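Local atomic coordinates of DUF3829 domain-containing protein (Bacteroides thetaiotaomicron, PDB entry 3RH3), a protein that is of unknown function but folds as an all-alpha, DUF3829-like protein and is probably made as a lipoprotein in the natural bacterium. Residues L194-L199 and D235-R240; S227-F232 and Y259-I264; D13-V18 and E151-A156; N20-S25 and A166-S171; L42-Q47 and K105-K110. All blocks are in the same frame, centred on the assembly; numbering follows the deposited sequence.

Interaction 1. Residues L194-L199 and D235-R240; sequences LKMAEL and DMQKAR
Met196, modelled as selenomethionine, reaches from helix 189-207 across to Met236 and Gln237 of helix 216-240, two consecutive helices that run in opposite directions here as the arms of a helical hairpin in the C-terminal helical part of the chain. The contact is small and apolar, and Met196 supplies more than half of its 115 Å² of buried surface. The first torsion of Met196 places CG beside the backbone N (chi1 -70°), and further bends at chi2 and chi3 turn the end of the chain toward the partner helix. Met196 SE lies 4.1 Å from Met236 CG. The methyl goes one residue further, and Met196 CE touches Gln237 CG at 3.7 Å. The backbones themselves stay well apart, with 8.6 Å between the CA atoms of Met196 and Gln237.

Met236 sets out in the direction of Met196 but does not continue there. With CG opposite the backbone N (chi1 -179°) and bends at the next two torsions, the end of its side chain turns away from Met196, and the residue packs on Ile177, Met178 and Tyr181 of helix 161-181 and Met253 of helix 247-257. Only the base of Met236 is thus left for the hairpin partner. Gln237 lies at the exposed margin and offers the aliphatic part of its chain. A salt bridge between Arg240 and Asp193 ties the same two helices nearby. Beside the Gln237 methylene, Met196 CE also lies 4.1 Å from the Gln237 backbone N.

Interaction 2. Residues S227-F232 and Y259-I264; sequences STVKSF and YGLSVI
Leu261 carries this contact, spreading its two methyls over Thr228, Val229 and Phe232 of helix 216-240. Just before it, Gly260 has no side chain, and the methyl of Thr228 faces its backbone; the CA atoms of Gly260 and Thr228 are 6.9 Å apart. Leu261 CG takes the position beside the backbone N (chi1 -54°), and from there the methyls part. Leu261 CD2 settles between two branches, 3.7 Å from Val229 CG2 and 3.8 Å from Thr228 CG2. Leu261 CD1 goes to the base of Phe232 one turn along, 3.7 Å from Phe232 CB, and approaches the ring obliquely. Thr228 presents its methyl while OG1 is hydrogen-bonded to Ser224 O of its own helix.

Leu261 is the plug by which the C-terminal tail closes onto the helical bundle: Phe232 leads on to helix 161-181 and packs edge-to-face with Tyr257, and Val229 leads to Leu199 and Leu203 of helix 189-207. Beyond Leu261 the tail turns away from helix 216-240. Val263 O is held there by a hydrogen bond with Tyr22 OH, and the poorly ordered Ile264 ends the chain with its carboxylate.

Interaction 3. Residues D13-V18 and E151-A156; sequences DDASKV and ESELLA
The chain runs in opposite directions in the two segments, and Ala15 and Leu154 mark their closest approach, 7.1 Å between CA atoms. Segment 13-18 is helical throughout, whereas helix 115-154 finishes at Leu154, and Leu155 already departs from helical geometry. The small methyl of Ala15 is consistent with so close an approach. Its CB points at the other helix, and Ala15 CB meets Leu154 CD1 at 3.9 Å. The same CD1 rests 3.9 Å from the carbonyl carbon of Ala15, and the leucine thereby lies against the backbone as well as the methyl. Leu154 CG sits beside its backbone N (chi1 -70°), which carries both methyls across toward helix 10-32.

Glu153 flanks the alanine too: OE1 comes to 3.9 Å from Ala15 CB, a plain van der Waals approach, while OE2 is bonded to Gln149 NE2. At the margin, Ser16 turns its hydroxyl back into its own helix, and Ser16 OG donates to Asp13 O at 2.7 Å. That oxygen also receives the backbone N of Lys17, and Ser16 OG lies 27° out of the carbonyl plane. Ala150, a turn earlier on helix 115-154, likewise touches Ala15. The arrangement is antiparallel packing of two helices of an alpha-helical bundle, with an alanine at the point of closest approach.

Interaction 4. Residues N20-S25 and A166-S171; sequences NYYHMS and AMRKMS
Tyr22 brings the CD2-CE2 side of its ring obliquely up to Arg168 NH2, with Tyr22 CE2 at 3.9 Å and Tyr22 CD2 at 4.1 Å from that nitrogen. The two flat groups are turned 80° against each other, so the nitrogen meets the ring carbons without stacking. The side chains pass in opposite directions: Tyr22 extends toward helix 161-181 with CG opposite its backbone N (chi1 168°), and Arg168, bent at chi3, reaches back toward helix 10-32. Length is needed, since the CA atoms of these residues are 12.5 Å apart, and the buried surface is only 69 Å².

The contact spans two parts of an all-helical protein, since helix 10-32 belongs to the DUF6845 domain and helix 161-181 to the DUF3829-like C-terminal domain. His23 brings its ring beside the arginine as well, with His23 NE2 4.4 Å from Arg168 NH2. Helix 115-154 flanks the pair through Thr147, which touches both Tyr22 and Arg168, and through Glu151, whose OE2 forms a long, weak ion pair with Arg168 NE. The terminal carboxylate of Ile264 reaches the same place, in a weak hydrogen bond with His23 NE2 and a long, weak ion pair with Arg168 NH1. Though poorly ordered, this carboxylate would probably offset the arginine's charge.

Interaction 5. Residues L42-Q47 and K105-K110; sequences LGYMEQ and KFLAYK. With EDO (1,2-ethanediol), chain D.
Phe106 is the bump of this contact, a flat ring pushed from helix 79-111 against the end of helix 35-46, where the side chain and backbone of Met45 receive it. The phenylalanine CG lies opposite the backbone N (chi1 171°), which sends the ring straight across. Met45, a selenomethionine in the crystal, lies along one face: its CG stands 3.7 Å from the ring centroid and 11° off the normal, a CH-pi contact over the centre. The chain then bends, placing SE above the same face at 4.9 Å from the centroid, a Met-aromatic contact, and returning the methyl CE to 3.7 Å from Phe106 CD1. The far end of the ring presses on the backbone, with CZ 3.5 Å from Met45 CA.

Tyr44 closes the side of the hollow. Phe106 CE2 lies near the tyrosine ring plane, at its edge, 4.3 Å from Tyr44 CD1. Farther along that ring, Leu107 fits its methyl CD2 3.6 Å from Tyr44 CE1, crossing the tyrosine at about a right angle. Glu46 points elsewhere: OE1 is in a salt bridge with Lys184, and OE2 accepts from Tyr126 OH and from 1,2-ethanediol, probably a crystallisation additive. The short segments run nearly parallel, 14° apart, with axes 11.4 Å from each other. The whole is an aromatic side chain slotted between neighbouring helices of an elongated alpha-helical bundle.

In the fold
Interactions 1 and 2 share helix 216-240 and touch through Leu199, which packs on Val229 and Phe232. Interaction 2 is the buried contact of the set, whereas interactions 1, 3, 4 and 5 are only partly buried. Leu199 also packs on Met170, linking interaction 1 to interaction 4. Interactions 3 and 4 both use helix 10-32, and their segments meet at Glu151 and Arg168. Interaction 4 differs in kind, with polar and charged groups drawn around the C-terminal tail that interaction 2 secures by an apolar leucine. Interaction 5, at the other end of the molecule, lies about 46 Å from interaction 3, centre to centre, and relies on aromatic and selenomethionine contacts.

Interaction 1. Residues L194-L199 and D235-R240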
# COMPACT_ATOMS: atom_id res chain seq x y z
N LEU A 194 13.75 -4.49 5.02
CA LEU A 194 13.96 -5.10 3.71
C LEU A 194 13.44 -4.17 2.62
O LEU A 194 14.12 -3.99 1.62
CB LEU A 194 13.28 -6.48 3.62
CG LEU A 194 13.98 -7.60 4.39
CD1 LEU A 194 13.02 -8.73 4.65
CD2 LEU A 194 15.19 -8.07 3.65
N LYS A 195 12.28 -3.56 2.83
CA LYS A 195 11.72 -2.64 1.82
C LYS A 195 12.50 -1.31 1.74
O LYS A 195 12.60 -0.72 0.66
CB LYS A 195 10.22 -2.38 2.04
CG LYS A 195 9.33 -3.57 1.72
CD LYS A 195 8.98 -3.67 0.25
CE LYS A 195 8.41 -5.04 -0.08
NZ LYS A 195 7.65 -5.04 -1.35
N MSE A 196 13.12 -0.89 2.85
CA MSE A 196 13.94 0.32 2.86
C MSE A 196 15.22 0.09 2.05
O MSE A 196 15.61 0.98 1.29
CB MSE A 196 14.24 0.77 4.27
CG MSE A 196 12.99 1.30 4.96
SE MSE A 196 12.67 3.19 4.52
CE MSE A 196 14.14 3.92 5.58
N ALA A 197 15.80 -1.13 2.14
CA ALA A 197 16.99 -1.51 1.37
C ALA A 197 16.63 -1.54 -0.13
O ALA A 197 17.41 -1.09 -0.95
CB ALA A 197 17.50 -2.87 1.84
N GLU A 198 15.44 -2.07 -0.46
CA GLU A 198 14.91 -2.10 -1.84
C GLU A 198 14.78 -0.64 -2.36
O GLU A 198 15.30 -0.31 -3.43
CB GLU A 198 13.56 -2.85 -1.88
CG GLU A 198 12.89 -2.91 -3.25
CD GLU A 198 11.55 -3.61 -3.33
OE1 GLU A 198 11.47 -4.80 -2.92
OE2 GLU A 198 10.58 -3.00 -3.84
N LEU A 199 14.17 0.22 -1.56
CA LEU A 199 14.00 1.65 -1.87
C LEU A 199 15.35 2.38 -2.06
O LEU A 199 15.46 3.21 -2.98
CB LEU A 199 13.18 2.35 -0.77
CG LEU A 199 12.80 3.85 -1.03
CD1 LEU A 199 12.16 4.03 -2.40
CD2 LEU A 199 11.88 4.36 0.05
N ASP A 235 12.42 10.12 7.78
CA ASP A 235 11.24 10.13 8.65
C ASP A 235 10.85 8.69 9.02
O ASP A 235 10.56 8.43 10.19
CB ASP A 235 10.07 10.87 7.97
CG ASP A 235 10.27 12.36 7.73
OD1 ASP A 235 11.38 12.89 8.02
OD2 ASP A 235 9.30 13.02 7.28
N MSE A 236 10.88 7.76 8.06
CA MSE A 236 10.50 6.37 8.30
C MSE A 236 11.57 5.69 9.17
O MSE A 236 11.19 4.97 10.09
CB MSE A 236 10.21 5.59 7.00
CG MSE A 236 9.78 4.13 7.23
SE MSE A 236 8.30 3.92 8.55
CE MSE A 236 6.77 4.41 7.34
N GLN A 237 12.89 5.96 8.96
CA GLN A 237 13.92 5.35 9.82
C GLN A 237 13.67 5.67 11.28
O GLN A 237 13.78 4.79 12.13
CB GLN A 237 15.32 5.83 9.46
CG GLN A 237 16.07 4.96 8.51
CD GLN A 237 17.56 5.15 8.69
OE1 GLN A 237 18.24 4.32 9.29
NE2 GLN A 237 18.10 6.24 8.18
N LYS A 238 13.33 6.96 11.56
CA LYS A 238 13.05 7.49 12.88
C LYS A 238 11.78 6.87 13.45
O LYS A 238 11.77 6.49 14.61
CB LYS A 238 12.92 9.04 12.84
CG LYS A 238 12.68 9.70 14.21
CD LYS A 238 11.94 11.03 14.11
CE LYS A 238 11.01 11.26 15.28
NZ LYS A 238 9.76 11.99 14.88
N ALA A 239 10.71 6.82 12.65
CA ALA A 239 9.44 6.24 13.09
C ALA A 239 9.61 4.75 13.44
O ALA A 239 9.17 4.30 14.49
CB ALA A 239 8.39 6.39 11.99
N ARG A 240 10.28 4.01 12.57
CA ARG A 240 10.52 2.58 12.69
C ARG A 240 11.46 2.24 13.91
O ARG A 240 11.31 1.17 14.53
CB ARG A 240 11.09 2.05 11.34
CG ARG A 240 12.32 1.11 11.42
CD ARG A 240 11.80 -0.26 11.49
NE ARG A 240 12.79 -1.33 11.62
CZ ARG A 240 13.01 -2.00 12.74
NH1 ARG A 240 12.48 -1.60 13.89
NH2 ARG A 240 13.78 -3.09 12.71

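Interaction 2. Residues S227-F232 and Y259-I264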
# COMPACT_ATOMS: atom_id res chain seq x y z
N SER A 227 14.55 13.85 -3.77
CA SER A 227 14.74 14.55 -2.50
C SER A 227 13.62 14.17 -1.48
O SER A 227 13.93 13.95 -0.32
CB SER A 227 14.77 16.06 -2.75
OG SER A 227 14.55 16.80 -1.55
N THR A 228 12.36 14.07 -1.94
CA THR A 228 11.18 13.67 -1.14
C THR A 228 11.30 12.22 -0.70
O THR A 228 10.84 11.87 0.38
CB THR A 228 9.89 13.88 -1.96
OG1 THR A 228 9.89 15.20 -2.49
CG2 THR A 228 8.62 13.66 -1.14
N VAL A 229 11.89 11.36 -1.54
CA VAL A 229 12.09 9.96 -1.17
C VAL A 229 13.10 9.90 0.01
O VAL A 229 12.83 9.24 1.02
CB VAL A 229 12.54 9.09 -2.37
CG1 VAL A 229 13.07 7.73 -1.90
CG2 VAL A 229 11.39 8.89 -3.36
N LYS A 230 14.24 10.63 -0.10
CA LYS A 230 15.26 10.66 0.98
C LYS A 230 14.64 11.21 2.26
O LYS A 230 14.92 10.69 3.32
CB LYS A 230 16.50 11.49 0.59
CG LYS A 230 17.22 11.02 -0.66
CD LYS A 230 18.11 12.10 -1.27
CE LYS A 230 18.27 11.88 -2.75
NZ LYS A 230 18.83 13.07 -3.45
N SER A 231 13.75 12.23 2.17
CA SER A 231 13.08 12.80 3.34
C SER A 231 12.18 11.78 3.97
O SER A 231 12.15 11.66 5.19
CB SER A 231 12.28 14.04 2.96
OG SER A 231 13.21 15.09 2.81
N PHE A 232 11.45 11.04 3.13
CA PHE A 232 10.55 9.98 3.58
C PHE A 232 11.35 8.93 4.32
O PHE A 232 10.96 8.49 5.40
CB PHE A 232 9.76 9.34 2.40
CG PHE A 232 9.09 8.06 2.84
CD1 PHE A 232 7.94 8.10 3.62
CD2 PHE A 232 9.69 6.82 2.60
CE1 PHE A 232 7.36 6.91 4.09
CE2 PHE A 232 9.12 5.64 3.09
CZ PHE A 232 7.97 5.69 3.84
N TYR A 259 0.80 13.39 -1.49
CA TYR A 259 0.81 14.01 -2.81
C TYR A 259 2.16 13.95 -3.52
O TYR A 259 2.18 13.83 -4.75
CB TYR A 259 0.27 15.45 -2.72
CG TYR A 259 -1.18 15.44 -2.30
CD1 TYR A 259 -2.19 15.15 -3.22
CD2 TYR A 259 -1.54 15.60 -0.97
CE1 TYR A 259 -3.52 15.05 -2.82
CE2 TYR A 259 -2.87 15.48 -0.55
CZ TYR A 259 -3.86 15.20 -1.49
OH TYR A 259 -5.17 15.05 -1.09
N GLY A 260 3.25 14.00 -2.76
CA GLY A 260 4.59 13.93 -3.33
C GLY A 260 4.98 12.54 -3.78
O GLY A 260 5.67 12.40 -4.80
N LEU A 261 4.58 11.49 -3.04
CA LEU A 261 4.96 10.14 -3.43
C LEU A 261 3.72 9.31 -3.81
O LEU A 261 3.69 8.10 -3.59
CB LEU A 261 5.79 9.48 -2.32
CG LEU A 261 7.04 10.27 -1.86
CD1 LEU A 261 7.65 9.69 -0.63
CD2 LEU A 261 8.09 10.41 -2.98
N SER A 262 2.74 9.97 -4.47
CA SER A 262 1.46 9.42 -4.93
C SER A 262 1.66 8.22 -5.85
O SER A 262 2.40 8.32 -6.83
CB SER A 262 0.63 10.50 -5.63
N VAL A 263 0.99 7.09 -5.50
CA VAL A 263 1.07 5.81 -6.21
C VAL A 263 -0.06 5.64 -7.26
O VAL A 263 -0.41 4.49 -7.60
CB VAL A 263 1.08 4.62 -5.20
N ILE A 264 -0.61 6.76 -7.81
CA ILE A 264 -1.67 6.68 -8.83
C ILE A 264 -1.01 6.41 -10.21
O ILE A 264 -0.04 7.12 -10.57
CB ILE A 264 -2.59 7.94 -8.81
CG1 ILE A 264 -3.50 7.91 -7.57
CG2 ILE A 264 -3.44 8.05 -10.10
CD1 ILE A 264 -3.78 9.24 -6.94
OXT ILE A 264 -1.43 5.45 -10.90

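Interaction 3. Residues D13-V18 and E151-A156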
# COMPACT_ATOMS: atom_id res chain seq x y z
N ASP A 13 -3.73 -2.38 -25.98
CA ASP A 13 -5.04 -2.43 -25.33
C ASP A 13 -4.96 -3.30 -24.05
O ASP A 13 -5.44 -2.86 -23.01
CB ASP A 13 -6.13 -2.94 -26.28
N ASP A 14 -4.32 -4.51 -24.14
CA ASP A 14 -4.11 -5.42 -23.01
C ASP A 14 -3.31 -4.73 -21.90
O ASP A 14 -3.68 -4.83 -20.73
CB ASP A 14 -3.39 -6.70 -23.46
N ALA A 15 -2.25 -3.97 -22.28
CA ALA A 15 -1.43 -3.21 -21.33
C ALA A 15 -2.25 -2.11 -20.64
O ALA A 15 -2.09 -1.92 -19.43
CB ALA A 15 -0.22 -2.60 -22.03
N SER A 16 -3.18 -1.45 -21.37
CA SER A 16 -4.00 -0.40 -20.76
C SER A 16 -5.10 -0.99 -19.86
O SER A 16 -5.52 -0.33 -18.91
CB SER A 16 -4.59 0.53 -21.82
OG SER A 16 -5.40 -0.17 -22.74
N LYS A 17 -5.50 -2.26 -20.09
CA LYS A 17 -6.49 -2.96 -19.26
C LYS A 17 -5.82 -3.39 -17.95
O LYS A 17 -6.46 -3.36 -16.91
CB LYS A 17 -7.11 -4.13 -20.02
CG LYS A 17 -8.29 -3.68 -20.88
CD LYS A 17 -8.58 -4.68 -21.97
CE LYS A 17 -9.48 -4.12 -23.05
N VAL A 18 -4.52 -3.69 -17.98
CA VAL A 18 -3.71 -4.02 -16.79
C VAL A 18 -3.60 -2.74 -15.90
O VAL A 18 -3.78 -2.81 -14.68
CB VAL A 18 -2.30 -4.57 -17.18
CG1 VAL A 18 -1.34 -4.56 -15.98
CG2 VAL A 18 -2.41 -5.97 -17.77
N GLU A 151 3.38 -0.57 -18.26
CA GLU A 151 3.89 0.79 -18.38
C GLU A 151 5.08 0.83 -19.33
O GLU A 151 5.13 1.72 -20.16
CB GLU A 151 4.24 1.41 -17.02
CG GLU A 151 3.06 2.07 -16.31
CD GLU A 151 2.47 3.35 -16.90
OE1 GLU A 151 2.14 3.38 -18.11
OE2 GLU A 151 2.25 4.30 -16.12
N SER A 152 5.99 -0.14 -19.28
CA SER A 152 7.15 -0.19 -20.16
C SER A 152 6.74 -0.22 -21.65
O SER A 152 7.45 0.33 -22.49
CB SER A 152 8.02 -1.39 -19.83
OG SER A 152 9.06 -1.54 -20.78
N GLU A 153 5.59 -0.85 -21.95
CA GLU A 153 5.04 -0.96 -23.30
C GLU A 153 4.35 0.32 -23.74
O GLU A 153 4.53 0.74 -24.89
CB GLU A 153 4.06 -2.14 -23.37
CG GLU A 153 4.75 -3.49 -23.40
CD GLU A 153 3.89 -4.69 -23.03
OE1 GLU A 153 2.72 -4.75 -23.46
OE2 GLU A 153 4.41 -5.58 -22.32
N LEU A 154 3.56 0.93 -22.85
CA LEU A 154 2.84 2.16 -23.15
C LEU A 154 3.76 3.37 -23.20
O LEU A 154 3.41 4.36 -23.83
CB LEU A 154 1.70 2.39 -22.14
CG LEU A 154 0.51 1.39 -22.26
CD1 LEU A 154 -0.17 1.19 -20.93
CD2 LEU A 154 -0.48 1.81 -23.33
N LEU A 155 4.95 3.30 -22.57
CA LEU A 155 5.93 4.40 -22.51
C LEU A 155 7.16 4.15 -23.37
O LEU A 155 8.10 4.94 -23.30
CB LEU A 155 6.37 4.66 -21.06
CG LEU A 155 5.28 4.97 -20.05
CD1 LEU A 155 5.81 4.84 -18.65
CD2 LEU A 155 4.68 6.37 -20.28
N ALA A 156 7.15 3.08 -24.18
CA ALA A 156 8.28 2.68 -25.04
C ALA A 156 8.88 3.85 -25.85
O ALA A 156 10.11 3.92 -25.98
CB ALA A 156 7.84 1.57 -25.99

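Interaction 4. Residues N20-S25 and A166-S171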
# COMPACT_ATOMS: atom_id res chain seq x y z
N ASN A 20 -5.65 -0.01 -15.98
CA ASN A 20 -6.98 0.29 -15.47
C ASN A 20 -7.35 -0.64 -14.30
O ASN A 20 -7.96 -0.20 -13.34
CB ASN A 20 -8.04 0.21 -16.57
CG ASN A 20 -9.44 0.22 -16.01
OD1 ASN A 20 -9.80 1.08 -15.20
ND2 ASN A 20 -10.22 -0.80 -16.33
N TYR A 21 -6.99 -1.94 -14.40
CA TYR A 21 -7.27 -2.87 -13.31
C TYR A 21 -6.53 -2.42 -12.04
O TYR A 21 -7.13 -2.40 -10.95
CB TYR A 21 -6.87 -4.32 -13.68
CG TYR A 21 -7.30 -5.28 -12.60
CD1 TYR A 21 -8.59 -5.81 -12.58
CD2 TYR A 21 -6.47 -5.57 -11.52
CE1 TYR A 21 -9.00 -6.68 -11.58
CE2 TYR A 21 -6.88 -6.41 -10.49
CZ TYR A 21 -8.15 -6.97 -10.53
OH TYR A 21 -8.56 -7.82 -9.53
N TYR A 22 -5.24 -2.06 -12.17
CA TYR A 22 -4.44 -1.54 -11.06
C TYR A 22 -5.10 -0.29 -10.44
O TYR A 22 -5.20 -0.21 -9.21
CB TYR A 22 -2.99 -1.22 -11.48
CG TYR A 22 -2.22 -0.42 -10.45
CD1 TYR A 22 -1.73 -1.02 -9.29
CD2 TYR A 22 -2.00 0.95 -10.61
CE1 TYR A 22 -1.03 -0.28 -8.33
CE2 TYR A 22 -1.31 1.70 -9.65
CZ TYR A 22 -0.82 1.07 -8.52
OH TYR A 22 -0.16 1.79 -7.56
N HIS A 23 -5.56 0.67 -11.26
CA HIS A 23 -6.20 1.89 -10.78
C HIS A 23 -7.48 1.59 -10.00
O HIS A 23 -7.70 2.20 -8.95
CB HIS A 23 -6.48 2.87 -11.93
CG HIS A 23 -5.23 3.54 -12.42
ND1 HIS A 23 -5.16 4.07 -13.69
CD2 HIS A 23 -4.05 3.74 -11.79
CE1 HIS A 23 -3.94 4.59 -13.79
NE2 HIS A 23 -3.22 4.38 -12.68
N MSE A 24 -8.28 0.61 -10.49
CA MSE A 24 -9.52 0.20 -9.84
C MSE A 24 -9.22 -0.48 -8.51
O MSE A 24 -9.94 -0.25 -7.54
CB MSE A 24 -10.35 -0.72 -10.75
CG MSE A 24 -11.02 0.04 -11.89
SE MSE A 24 -11.95 -1.12 -13.16
CE MSE A 24 -13.47 -1.64 -12.06
N SER A 25 -8.15 -1.29 -8.47
CA SER A 25 -7.69 -2.00 -7.27
C SER A 25 -7.25 -1.01 -6.23
O SER A 25 -7.67 -1.10 -5.08
CB SER A 25 -6.52 -2.94 -7.61
OG SER A 25 -7.02 -4.08 -8.30
N ALA A 166 11.05 4.85 -12.85
CA ALA A 166 11.70 4.90 -11.55
C ALA A 166 10.78 5.48 -10.48
O ALA A 166 10.65 4.90 -9.39
CB ALA A 166 12.98 5.72 -11.63
N MSE A 167 10.11 6.59 -10.79
CA MSE A 167 9.21 7.24 -9.82
C MSE A 167 8.06 6.32 -9.47
O MSE A 167 7.77 6.16 -8.28
CB MSE A 167 8.69 8.58 -10.34
CG MSE A 167 9.74 9.64 -10.32
SE MSE A 167 9.04 11.41 -10.76
CE MSE A 167 9.29 11.35 -12.69
N ARG A 168 7.41 5.71 -10.48
CA ARG A 168 6.35 4.74 -10.28
C ARG A 168 6.80 3.57 -9.36
O ARG A 168 6.09 3.24 -8.42
CB ARG A 168 5.86 4.18 -11.62
CG ARG A 168 5.01 5.15 -12.41
CD ARG A 168 4.29 4.45 -13.56
NE ARG A 168 3.18 3.58 -13.12
CZ ARG A 168 1.98 4.01 -12.74
NH1 ARG A 168 1.72 5.31 -12.68
NH2 ARG A 168 1.04 3.14 -12.39
N LYS A 169 7.97 3.00 -9.59
CA LYS A 169 8.46 1.88 -8.76
C LYS A 169 8.74 2.32 -7.31
O LYS A 169 8.31 1.63 -6.38
CB LYS A 169 9.68 1.18 -9.36
CG LYS A 169 9.91 -0.19 -8.71
CD LYS A 169 10.91 -1.04 -9.41
CE LYS A 169 10.90 -2.43 -8.79
NZ LYS A 169 11.64 -3.41 -9.64
N MSE A 170 9.39 3.49 -7.11
CA MSE A 170 9.70 4.03 -5.78
C MSE A 170 8.45 4.36 -5.01
O MSE A 170 8.38 4.03 -3.83
CB MSE A 170 10.62 5.25 -5.88
CG MSE A 170 12.04 4.82 -6.32
SE MSE A 170 13.28 6.28 -6.24
CE MSE A 170 12.99 7.00 -7.98
N SER A 171 7.40 4.88 -5.70
CA SER A 171 6.11 5.19 -5.11
C SER A 171 5.46 3.93 -4.59
O SER A 171 4.87 3.96 -3.51
CB SER A 171 5.20 5.89 -6.13
OG SER A 171 5.62 7.24 -6.20

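Interaction 5. Residues L42-Q47 and K105-K110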
# COMPACT_ATOMS: atom_id res chain seq x y z
N LEU A 42 -9.46 0.02 16.10
CA LEU A 42 -8.59 -0.64 17.09
C LEU A 42 -8.35 0.30 18.28
O LEU A 42 -8.40 -0.15 19.43
CB LEU A 42 -7.24 -1.08 16.49
CG LEU A 42 -7.25 -2.27 15.53
CD1 LEU A 42 -5.90 -2.44 14.85
CD2 LEU A 42 -7.67 -3.56 16.25
N GLY A 43 -8.15 1.58 17.97
CA GLY A 43 -7.96 2.64 18.96
C GLY A 43 -9.16 2.76 19.87
O GLY A 43 -9.00 2.81 21.09
N TYR A 44 -10.38 2.74 19.27
CA TYR A 44 -11.64 2.81 20.01
C TYR A 44 -11.76 1.63 20.98
O TYR A 44 -12.12 1.82 22.14
CB TYR A 44 -12.85 2.87 19.06
CG TYR A 44 -14.15 3.16 19.78
CD1 TYR A 44 -14.92 2.14 20.33
CD2 TYR A 44 -14.60 4.47 19.94
CE1 TYR A 44 -16.10 2.41 21.02
CE2 TYR A 44 -15.78 4.76 20.63
CZ TYR A 44 -16.54 3.72 21.15
OH TYR A 44 -17.70 4.00 21.83
N MSE A 45 -11.42 0.42 20.50
CA MSE A 45 -11.50 -0.83 21.27
C MSE A 45 -10.46 -0.95 22.39
O MSE A 45 -10.58 -1.85 23.23
CB MSE A 45 -11.38 -2.03 20.34
CG MSE A 45 -12.55 -2.14 19.38
SE MSE A 45 -12.23 -3.51 18.09
CE MSE A 45 -12.63 -5.08 19.15
N GLU A 46 -9.46 -0.05 22.41
CA GLU A 46 -8.43 -0.01 23.44
C GLU A 46 -8.84 0.88 24.60
O GLU A 46 -8.40 0.65 25.73
CB GLU A 46 -7.11 0.52 22.86
CG GLU A 46 -6.39 -0.48 21.98
CD GLU A 46 -5.23 0.10 21.18
OE1 GLU A 46 -5.17 1.34 21.02
OE2 GLU A 46 -4.39 -0.69 20.71
N GLN A 47 -9.68 1.91 24.30
CA GLN A 47 -10.17 2.91 25.26
C GLN A 47 -10.83 2.24 26.46
O GLN A 47 -11.86 1.57 26.34
CB GLN A 47 -11.13 3.94 24.60
CG GLN A 47 -10.60 4.62 23.32
CD GLN A 47 -9.38 5.49 23.52
OE1 GLN A 47 -9.48 6.67 23.87
NE2 GLN A 47 -8.20 4.94 23.25
N LYS A 105 -19.98 -6.39 17.75
CA LYS A 105 -20.16 -7.33 18.87
C LYS A 105 -19.52 -6.73 20.13
O LYS A 105 -20.12 -6.78 21.21
CB LYS A 105 -19.55 -8.70 18.54
N PHE A 106 -18.34 -6.10 19.97
CA PHE A 106 -17.58 -5.42 21.02
C PHE A 106 -18.42 -4.30 21.69
O PHE A 106 -18.41 -4.20 22.92
CB PHE A 106 -16.26 -4.84 20.45
CG PHE A 106 -15.47 -3.94 21.38
CD1 PHE A 106 -14.52 -4.47 22.24
CD2 PHE A 106 -15.68 -2.57 21.38
CE1 PHE A 106 -13.79 -3.64 23.09
CE2 PHE A 106 -14.97 -1.74 22.25
CZ PHE A 106 -14.04 -2.28 23.10
N LEU A 107 -19.11 -3.45 20.87
CA LEU A 107 -19.94 -2.33 21.33
C LEU A 107 -21.10 -2.81 22.21
O LEU A 107 -21.45 -2.14 23.19
CB LEU A 107 -20.49 -1.51 20.14
CG LEU A 107 -19.49 -0.90 19.15
CD1 LEU A 107 -20.19 -0.44 17.89
CD2 LEU A 107 -18.71 0.25 19.77
N ALA A 108 -21.68 -3.97 21.87
CA ALA A 108 -22.76 -4.61 22.61
C ALA A 108 -22.23 -5.20 23.93
O ALA A 108 -22.88 -5.05 24.97
CB ALA A 108 -23.40 -5.69 21.76
N TYR A 109 -21.04 -5.85 23.88
CA TYR A 109 -20.38 -6.46 25.05
C TYR A 109 -19.86 -5.40 26.04
O TYR A 109 -19.93 -5.63 27.25
CB TYR A 109 -19.23 -7.39 24.61
CG TYR A 109 -19.66 -8.80 24.27
CD1 TYR A 109 -20.17 -9.66 25.24
CD2 TYR A 109 -19.49 -9.30 22.98
CE1 TYR A 109 -20.55 -10.96 24.93
CE2 TYR A 109 -19.86 -10.61 22.66
CZ TYR A 109 -20.39 -11.44 23.63
OH TYR A 109 -20.75 -12.73 23.33
N LYS A 110 -19.36 -4.24 25.53
CA LYS A 110 -18.85 -3.12 26.35
C LYS A 110 -19.98 -2.51 27.21
O LYS A 110 -19.73 -2.12 28.35
CB LYS A 110 -18.21 -2.04 25.47
C1 EDO D . -0.71 0.76 19.75
O1 EDO D . -1.41 -0.50 19.64
C2 EDO D . -0.01 1.14 18.44
O2 EDO D . 1.11 0.31 18.05